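Local coordinates for protein putative kinase (Chloroflexus aurantiacus, PDB 2RHM) that is of unknown function but has the P-loop nucleoside triphosphate hydrolase fold and is probably a kinase that transfers phosphate from a nucleoside triphosphate, at residues B[108-113]-B[151-156]. Numbering follows the deposited sequence.
Sequences QIRCVA and GDIPPL
The carboxamide of Q108 grips both polar backbone atoms of L156. Its OE1 accepts the L156 N-H at 2.8 Å on a lone pair in the carbonyl plane, while NE2 donates to an in-plane lone pair of L156 O, also at 2.8 Å; that oxygen bonds a glycerol too, probably from the crystallisation liquor. CG lies anti to the backbone N (chi1 -171°) and the chain runs on extended, carrying the flat amide from the strand to the loop. Cutting Q108 back to an alanine is likely to leave L156 N-H without its acceptor and L156 O without this donor, and to open a gap beside the CB atoms of P155 and L156. Two residues along, R110 bends at chi3 (61°); I153 O meets its guanidinium edge in plane, 3.0 Å from NH1, although NH1 is tilted out of the I153 carbonyl plane. R110 NE bonds T164 OG1 of the neighbouring strand, and NH2 is bonded elsewhere. R110 CD lies 3.7 Å from I153 CG2. V112 CG1 packs 3.4 Å from D152 CG, crossing that side chain. Two waters bridge the segments nearer the strand's end: one donates to C111 O and accepts from I153 N, another donates to D152 OD1 while accepting from A113 N. Side chains and waters thus tie the loop after helix 141-149 alongside strand 105-112, running oppositely, in the parallel 2-3-1-4-5 sheet of a P-loop NTPase fold.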
loop_
_atom_site.group_PDB
_atom_site.type_symbol
_atom_site.label_atom_id
_atom_site.label_comp_id
_atom_site.label_asym_id
_atom_site.label_seq_id
_atom_site.Cartn_x
_atom_site.Cartn_y
_atom_site.Cartn_z
ATOM N N GLN B 108 8.816 -13.981 -11.948
ATOM C CA GLN B 108 9.895 -13.546 -11.074
ATOM C C GLN B 108 11.131 -13.095 -11.834
ATOM O O GLN B 108 11.545 -13.738 -12.812
ATOM C CB GLN B 108 10.266 -14.654 -10.069
ATOM C CG GLN B 108 11.230 -14.197 -8.973
ATOM C CD GLN B 108 11.446 -15.234 -7.850
ATOM O OE1 GLN B 108 12.136 -14.945 -6.873
ATOM N NE2 GLN B 108 10.852 -16.424 -7.985
ATOM N N ILE B 109 11.637 -11.935 -11.439
ATOM C CA ILE B 109 12.894 -11.387 -11.967
ATOM C C ILE B 109 13.875 -11.222 -10.812
ATOM O O ILE B 109 13.571 -10.572 -9.792
ATOM C CB ILE B 109 12.703 -10.044 -12.680
ATOM C CG1 ILE B 109 11.668 -10.177 -13.786
ATOM C CG2 ILE B 109 14.032 -9.565 -13.266
ATOM C CD1 ILE B 109 11.391 -8.933 -14.488
ATOM N N ARG B 110 15.031 -11.860 -10.956
ATOM C CA ARG B 110 16.072 -11.803 -9.958
ATOM C C ARG B 110 17.230 -10.985 -10.506
ATOM O O ARG B 110 17.738 -11.261 -11.584
ATOM C CB ARG B 110 16.570 -13.189 -9.561
ATOM C CG ARG B 110 17.788 -13.080 -8.666
ATOM C CD ARG B 110 18.370 -14.392 -8.295
ATOM N NE ARG B 110 18.835 -15.158 -9.447
ATOM C CZ ARG B 110 19.616 -16.224 -9.347
ATOM N NH1 ARG B 110 20.033 -16.629 -8.161
ATOM N NH2 ARG B 110 20.003 -16.880 -10.435
ATOM N N CYS B 111 17.621 -9.953 -9.767
ATOM C CA CYS B 111 18.750 -9.136 -10.162
ATOM C C CYS B 111 19.985 -9.592 -9.430
ATOM O O CYS B 111 19.903 -9.949 -8.269
ATOM C CB CYS B 111 18.483 -7.676 -9.828
ATOM S SG CYS B 111 17.052 -7.031 -10.673
ATOM N N VAL B 112 21.124 -9.568 -10.118
ATOM C CA VAL B 112 22.390 -9.977 -9.541
ATOM C C VAL B 112 23.481 -9.029 -10.066
ATOM O O VAL B 112 23.282 -8.339 -11.055
ATOM C CB VAL B 112 22.736 -11.454 -9.908
ATOM C CG1 VAL B 112 21.667 -12.433 -9.379
ATOM C CG2 VAL B 112 22.917 -11.619 -11.411
ATOM N N ALA B 113 24.603 -8.961 -9.364
ATOM C CA ALA B 113 25.771 -8.217 -9.849
ATOM C C ALA B 113 26.999 -8.633 -9.078
ATOM O O ALA B 113 26.900 -9.228 -8.005
ATOM C CB ALA B 113 25.569 -6.742 -9.734
ATOM N N GLY B 151 27.565 -13.720 -3.235
ATOM C CA GLY B 151 26.919 -14.484 -4.300
ATOM C C GLY B 151 25.459 -14.085 -4.447
ATOM O O GLY B 151 24.936 -13.250 -3.691
ATOM N N ASP B 152 24.795 -14.712 -5.403
ATOM C CA ASP B 152 23.472 -14.292 -5.818
ATOM C C ASP B 152 22.326 -14.712 -4.900
ATOM O O ASP B 152 22.344 -15.784 -4.307
ATOM C CB ASP B 152 23.245 -14.768 -7.236
ATOM C CG ASP B 152 24.303 -14.241 -8.184
ATOM O OD1 ASP B 152 24.969 -13.230 -7.834
ATOM O OD2 ASP B 152 24.470 -14.835 -9.265
ATOM N N ILE B 153 21.335 -13.840 -4.760
ATOM C CA ILE B 153 20.230 -14.131 -3.868
ATOM C C ILE B 153 19.461 -15.339 -4.381
ATOM O O ILE B 153 19.191 -15.455 -5.586
ATOM C CB ILE B 153 19.260 -12.927 -3.720
ATOM C CG1 ILE B 153 18.421 -13.052 -2.461
ATOM C CG2 ILE B 153 18.352 -12.795 -4.915
ATOM C CD1 ILE B 153 17.655 -11.787 -2.122
ATOM N N PRO B 154 19.112 -16.268 -3.488
ATOM C CA PRO B 154 18.249 -17.346 -3.963
ATOM C C PRO B 154 16.838 -16.842 -4.311
ATOM O O PRO B 154 16.249 -16.076 -3.549
ATOM C CB PRO B 154 18.204 -18.305 -2.763
ATOM C CG PRO B 154 19.440 -17.957 -1.965
ATOM C CD PRO B 154 19.510 -16.473 -2.088
ATOM N N PRO B 155 16.279 -17.293 -5.443
ATOM C CA PRO B 155 14.963 -16.815 -5.813
ATOM C C PRO B 155 13.871 -17.512 -5.009
ATOM O O PRO B 155 14.108 -18.593 -4.430
ATOM C CB PRO B 155 14.865 -17.180 -7.296
ATOM C CG PRO B 155 15.754 -18.335 -7.467
ATOM C CD PRO B 155 16.814 -18.262 -6.418
ATOM N N LEU B 156 12.660 -16.946 -4.988
ATOM C CA LEU B 156 11.589 -17.616 -4.255
ATOM C C LEU B 156 11.096 -18.807 -5.070
ATOM O O LEU B 156 10.909 -18.700 -6.272
ATOM C CB LEU B 156 10.441 -16.692 -3.912
ATOM C CG LEU B 156 10.778 -15.464 -3.067
ATOM C CD1 LEU B 156 9.558 -14.626 -2.807
ATOM C CD2 LEU B 156 11.431 -15.885 -1.763
HETATM O O HOH W 1 21.225 -10.975 -6.000
HETATM O O HOH W 2 24.016 -10.737 -6.677
#